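Local atomic coordinates of DNA polymerase (Pyrobaculum calidifontis, PDB entry 5MDN), a protein that probably catalyses template-directed DNA synthesis, adding deoxyribonucleotides from their triphosphates to a growing strand with release of diphosphate, as a family B DNA polymerase. Residues L379-A382 with Y383-E387; N512-Y515 with G516-W520. One frame throughout, in Å; residues are numbered along the deposited sequence.

Contact 1 (L379-A382 with Y383-E387); sequences LRYA and YRMGE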
loop_
_atom_site.group_PDB
_atom_site.type_symbol
_atom_site.label_atom_id
_atom_site.label_comp_id
_atom_site.label_asym_id
_atom_site.label_seq_id
_atom_site.Cartn_x
_atom_site.Cartn_y
_atom_site.Cartn_z
ATOM N N LEU A 379 16.341 -9.627 1.527
ATOM C CA LEU A 379 17.213 -10.080 0.448
ATOM C C LEU A 379 18.466 -9.221 0.361
ATOM O O LEU A 379 19.562 -9.730 0.103
ATOM C CB LEU A 379 16.475 -10.049 -0.888
ATOM C CG LEU A 379 15.388 -11.072 -1.194
ATOM C CD1 LEU A 379 14.860 -10.805 -2.587
ATOM C CD2 LEU A 379 15.926 -12.480 -1.079
ATOM N N ARG A 380 18.320 -7.911 0.572
ATOM C CA ARG A 380 19.475 -7.021 0.542
ATOM C C ARG A 380 20.410 -7.304 1.710
ATOM O O ARG A 380 21.632 -7.354 1.537
ATOM C CB ARG A 380 19.010 -5.564 0.555
ATOM C CG ARG A 380 20.028 -4.570 0.023
ATOM C CD ARG A 380 19.435 -3.173 -0.050
ATOM N NE ARG A 380 18.697 -2.951 -1.290
ATOM C CZ ARG A 380 19.171 -2.266 -2.328
ATOM N NH1 ARG A 380 20.382 -1.731 -2.274
ATOM N NH2 ARG A 380 18.431 -2.112 -3.417
ATOM N N TYR A 381 19.852 -7.483 2.910
ATOM C CA TYR A 381 20.669 -7.856 4.061
ATOM C C TYR A 381 21.290 -9.236 3.879
ATOM O O TYR A 381 22.455 -9.450 4.232
ATOM C CB TYR A 381 19.833 -7.815 5.342
ATOM C CG TYR A 381 19.743 -6.445 5.977
ATOM C CD1 TYR A 381 20.745 -5.985 6.821
ATOM C CD2 TYR A 381 18.655 -5.615 5.739
ATOM C CE1 TYR A 381 20.669 -4.734 7.407
ATOM C CE2 TYR A 381 18.571 -4.361 6.321
ATOM C CZ TYR A 381 19.581 -3.927 7.153
ATOM O OH TYR A 381 19.502 -2.683 7.732
ATOM N N ALA A 382 20.517 -10.191 3.352
ATOM C CA ALA A 382 21.033 -11.543 3.156
ATOM C C ALA A 382 22.255 -11.563 2.247
ATOM O O ALA A 382 23.142 -12.405 2.424
ATOM C CB ALA A 382 19.940 -12.448 2.590
ATOM N N TYR A 383 22.322 -10.655 1.268
ATOM C CA TYR A 383 23.475 -10.627 0.374
ATOM C C TYR A 383 24.735 -10.192 1.114
ATOM O O TYR A 383 25.759 -10.886 1.081
ATOM C CB TYR A 383 23.212 -9.711 -0.819
ATOM C CG TYR A 383 24.389 -9.652 -1.763
ATOM C CD1 TYR A 383 24.671 -10.714 -2.613
ATOM C CD2 TYR A 383 25.234 -8.552 -1.785
ATOM C CE1 TYR A 383 25.755 -10.677 -3.469
ATOM C CE2 TYR A 383 26.320 -8.504 -2.638
ATOM C CZ TYR A 383 26.576 -9.570 -3.479
ATOM O OH TYR A 383 27.655 -9.532 -4.332
ATOM N N ARG A 384 24.683 -9.039 1.788
ATOM C CA ARG A 384 25.868 -8.528 2.466
ATOM C C ARG A 384 26.267 -9.361 3.675
ATOM O O ARG A 384 27.351 -9.142 4.224
ATOM C CB ARG A 384 25.649 -7.076 2.892
ATOM C CG ARG A 384 25.445 -6.115 1.737
ATOM C CD ARG A 384 26.627 -6.179 0.788
ATOM N NE ARG A 384 26.536 -5.207 -0.296
ATOM C CZ ARG A 384 27.454 -5.073 -1.245
ATOM N NH1 ARG A 384 28.529 -5.850 -1.236
ATOM N NH2 ARG A 384 27.305 -4.164 -2.199
ATOM N N MET A 385 25.424 -10.295 4.108
ATOM C CA MET A 385 25.790 -11.253 5.138
ATOM C C MET A 385 26.223 -12.593 4.560
ATOM O O MET A 385 26.546 -13.508 5.322
ATOM C CB MET A 385 24.627 -11.454 6.115
ATOM C CG MET A 385 24.276 -10.206 6.911
ATOM S SD MET A 385 22.892 -10.443 8.042
ATOM C CE MET A 385 22.790 -8.815 8.783
ATOM N N GLY A 386 26.239 -12.725 3.236
ATOM C CA GLY A 386 26.658 -13.965 2.610
ATOM C C GLY A 386 25.676 -15.105 2.752
ATOM O O GLY A 386 26.089 -16.269 2.765
ATOM N N GLU A 387 24.384 -14.805 2.854
ATOM C CA GLU A 387 23.352 -15.810 3.068
ATOM C C GLU A 387 22.542 -16.005 1.796
ATOM O O GLU A 387 22.056 -15.031 1.209
ATOM C CB GLU A 387 22.425 -15.405 4.216
ATOM C CG GLU A 387 21.778 -16.580 4.929
ATOM C CD GLU A 387 22.480 -16.925 6.227
ATOM O OE1 GLU A 387 23.125 -16.025 6.804
ATOM O OE2 GLU A 387 22.392 -18.093 6.664
#
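Y381 and M385 lie one turn apart and make the main apolar touch of this local contact. The methyl CE of M385 comes to 4.0 Å from CD1 of the Y381 ring, approaching it at a slant. Y381 turns its ring back beside its own backbone N (chi1 -85°). CG of M385 likewise stands beside its backbone N, and the extended chain beyond it takes the methyl back toward Y381. On the way it passes the peptide, with CG of M385 3.3 Å from O of Y381. A smaller apolar touch joins the CB atoms of A382 and E387, 4.2 Å apart.

The backbone bonds record the end of helix 370-384. Y383 N donates to L379 O (3.1 Å), R384 N reaches R380 O only weakly, and M385 N donates to Y381 O. Then the chain leaves the helix in a Schellman motif: G386 takes a positive phi (72°), G386 N bonds to Y383 O at 2.9 Å, and E387 N reaches back five residues to A382 O at 2.7 Å, with an N-H...O angle of 161°. The glycine thereby turns the chain out of the helix beside R73, with which G386 shares backbone hydrogen bonds.

Among the polar side chains, R384 folds back at chi2 and lays its guanidinium beside the neighbouring Y383 ring. CE2 of Y383 sits 3.6 Å above the guanidinium plane, offset toward its rim, whereas NE of R384 lies in the plane of the tyrosine ring at its edge. Other polar ends are bonded to residues outside this stretch: Y381 OH to ND1 of H475, R380 NH1 to O of V125, and E387 OE2 to N of G76. Helix 468-486 packs on the Y381 and M385 side, and helix 115-123 meets L379, R380 and Y383.

Contact 2 (N512-Y515 with G516-W520); sequences NAMY and GYLGW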
loop_
_atom_site.group_PDB
_atom_site.type_symbol
_atom_site.label_atom_id
_atom_site.label_comp_id
_atom_site.label_asym_id
_atom_site.label_seq_id
_atom_site.Cartn_x
_atom_site.Cartn_y
_atom_site.Cartn_z
ATOM N N ASN A 512 9.081 -2.837 12.745
ATOM C CA ASN A 512 7.844 -3.342 13.329
ATOM C C ASN A 512 7.036 -4.193 12.354
ATOM O O ASN A 512 6.136 -4.921 12.786
ATOM C CB ASN A 512 6.989 -2.179 13.832
ATOM C CG ASN A 512 7.669 -1.390 14.932
ATOM O OD1 ASN A 512 8.623 -1.865 15.551
ATOM N ND2 ASN A 512 7.179 -0.183 15.188
ATOM N N ALA A 513 7.330 -4.116 11.056
ATOM C CA ALA A 513 6.644 -4.951 10.077
ATOM C C ALA A 513 7.145 -6.389 10.068
ATOM O O ALA A 513 6.484 -7.254 9.482
ATOM C CB ALA A 513 6.791 -4.349 8.679
ATOM N N MET A 514 8.307 -6.651 10.674
ATOM C CA MET A 514 8.895 -7.990 10.667
ATOM C C MET A 514 7.920 -9.043 11.188
ATOM O O MET A 514 7.770 -10.116 10.592
ATOM C CB MET A 514 10.178 -7.995 11.499
ATOM C CG MET A 514 11.102 -9.167 11.219
ATOM S SD MET A 514 11.879 -9.043 9.597
ATOM C CE MET A 514 12.640 -7.426 9.721
ATOM N N TYR A 515 7.264 -8.755 12.318
ATOM C CA TYR A 515 6.397 -9.742 12.960
ATOM C C TYR A 515 5.277 -10.200 12.032
ATOM O O TYR A 515 4.971 -11.397 11.961
ATOM C CB TYR A 515 5.828 -9.161 14.254
ATOM C CG TYR A 515 4.725 -9.981 14.880
ATOM C CD1 TYR A 515 4.989 -11.219 15.453
ATOM C CD2 TYR A 515 3.422 -9.507 14.918
ATOM C CE1 TYR A 515 3.979 -11.968 16.033
ATOM C CE2 TYR A 515 2.409 -10.244 15.495
ATOM C CZ TYR A 515 2.691 -11.472 16.051
ATOM O OH TYR A 515 1.672 -12.196 16.623
ATOM N N GLY A 516 4.647 -9.264 11.321
ATOM C CA GLY A 516 3.635 -9.648 10.349
ATOM C C GLY A 516 4.199 -10.484 9.215
ATOM O O GLY A 516 3.535 -11.393 8.710
ATOM N N TYR A 517 5.429 -10.181 8.792
ATOM C CA TYR A 517 6.038 -10.905 7.681
ATOM C C TYR A 517 6.334 -12.353 8.051
ATOM O O TYR A 517 6.063 -13.273 7.269
ATOM C CB TYR A 517 7.316 -10.194 7.234
ATOM C CG TYR A 517 8.188 -11.030 6.325
ATOM C CD1 TYR A 517 7.919 -11.125 4.966
ATOM C CD2 TYR A 517 9.281 -11.723 6.827
ATOM C CE1 TYR A 517 8.716 -11.891 4.133
ATOM C CE2 TYR A 517 10.080 -12.491 6.003
ATOM C CZ TYR A 517 9.795 -12.571 4.658
ATOM O OH TYR A 517 10.589 -13.334 3.835
ATOM N N LEU A 518 6.903 -12.578 9.236
ATOM C CA LEU A 518 7.344 -13.915 9.619
ATOM C C LEU A 518 6.190 -14.871 9.884
ATOM O O LEU A 518 6.430 -16.075 10.016
ATOM C CB LEU A 518 8.247 -13.835 10.849
ATOM C CG LEU A 518 9.528 -13.022 10.658
ATOM C CD1 LEU A 518 10.181 -12.715 11.993
ATOM C CD2 LEU A 518 10.494 -13.753 9.740
ATOM N N GLY A 519 4.957 -14.375 9.965
ATOM C CA GLY A 519 3.796 -15.237 10.084
ATOM C C GLY A 519 3.193 -15.573 8.737
ATOM O O GLY A 519 2.486 -16.575 8.589
ATOM N N TRP A 520 3.468 -14.725 7.749
ATOM C CA TRP A 520 3.019 -14.925 6.376
ATOM C C TRP A 520 3.581 -16.234 5.837
ATOM O O TRP A 520 4.781 -16.332 5.561
ATOM C CB TRP A 520 3.446 -13.730 5.517
ATOM C CG TRP A 520 3.216 -13.868 4.043
ATOM C CD1 TRP A 520 2.269 -14.630 3.418
ATOM C CD2 TRP A 520 3.945 -13.204 3.005
ATOM N NE1 TRP A 520 2.370 -14.485 2.055
ATOM C CE2 TRP A 520 3.392 -13.614 1.776
ATOM C CE3 TRP A 520 5.015 -12.304 2.996
ATOM C CZ2 TRP A 520 3.874 -13.155 0.552
ATOM C CZ3 TRP A 520 5.492 -11.850 1.780
ATOM C CH2 TRP A 520 4.922 -12.275 0.575
#
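The backbone winds through a short helix, 514-519, with Y517 N bonded to A513 O at 3.2 Å and L518 N bonded to M514 O at 2.9 Å with an N-H...O angle of 158°. W520 N makes weak bonds to G516 O and Y517 O.

M514 and L518, four residues apart, slant across one another on one side of this helix. CG of M514 meets CD1 of L518 at 3.7 Å, and the methionine then bends at both chi2 and chi3. L518 sets its CG beside its own backbone N (chi1 -61°), which lays CG 3.4 Å from O of M514. The same carbonyl oxygen is approached by CB of Y517, also at 3.4 Å, and lies at the edge of the Y517 ring, near its plane; side-chain carbons of Y517 and L518 both lie against the oxygen that accepts the L518 N-H. The Y515 ring departs in another direction, with G516 N obliquely placed beside it, 3.6 Å from CG of Y515.

The sequence from N512 to G516, NAMYG, corresponds to the NSxYG end of the Kx3NSxYG motif (motif B) of family B polymerases, with A513 in the serine position. It starts at the C-terminal end of helix 495-512, probably the second long fingers helix, and runs on into 514-519. Y515 stacks on Y425, the tyrosine of the DFSSMYP motif A that acts as steric gate in relatives, consistent with a place beside the nucleotide pocket.

Y517 OH hydrogen-bonds to OE2 of E375, while its ring, together with A513, rests on helix 370-384 through V374. M514 and L518 both touch M429 of helix 424-431 and I469 of helix 468-486, and M514 also touches L473.

How the contacts relate
Contact 1 comes first along the chain and contact 2 well after it, both within the polymerase region. Their centres are 18 Å apart and their nearest atoms about 7 Å, so they do not touch, yet helix 370-384 links them: contact 1 is its C-terminal end, and contact 2 packs on V370, V374 and L378 further back along it. Helix 468-486 also borders both. The loop carrying R524 and W525 touches L379 and A382 of contact 1 and is weakly hydrogen-bonded to Y517 OH of contact 2. One helix thus runs from beside the motif B segment to R73 and G76 in the N-terminal part of the chain.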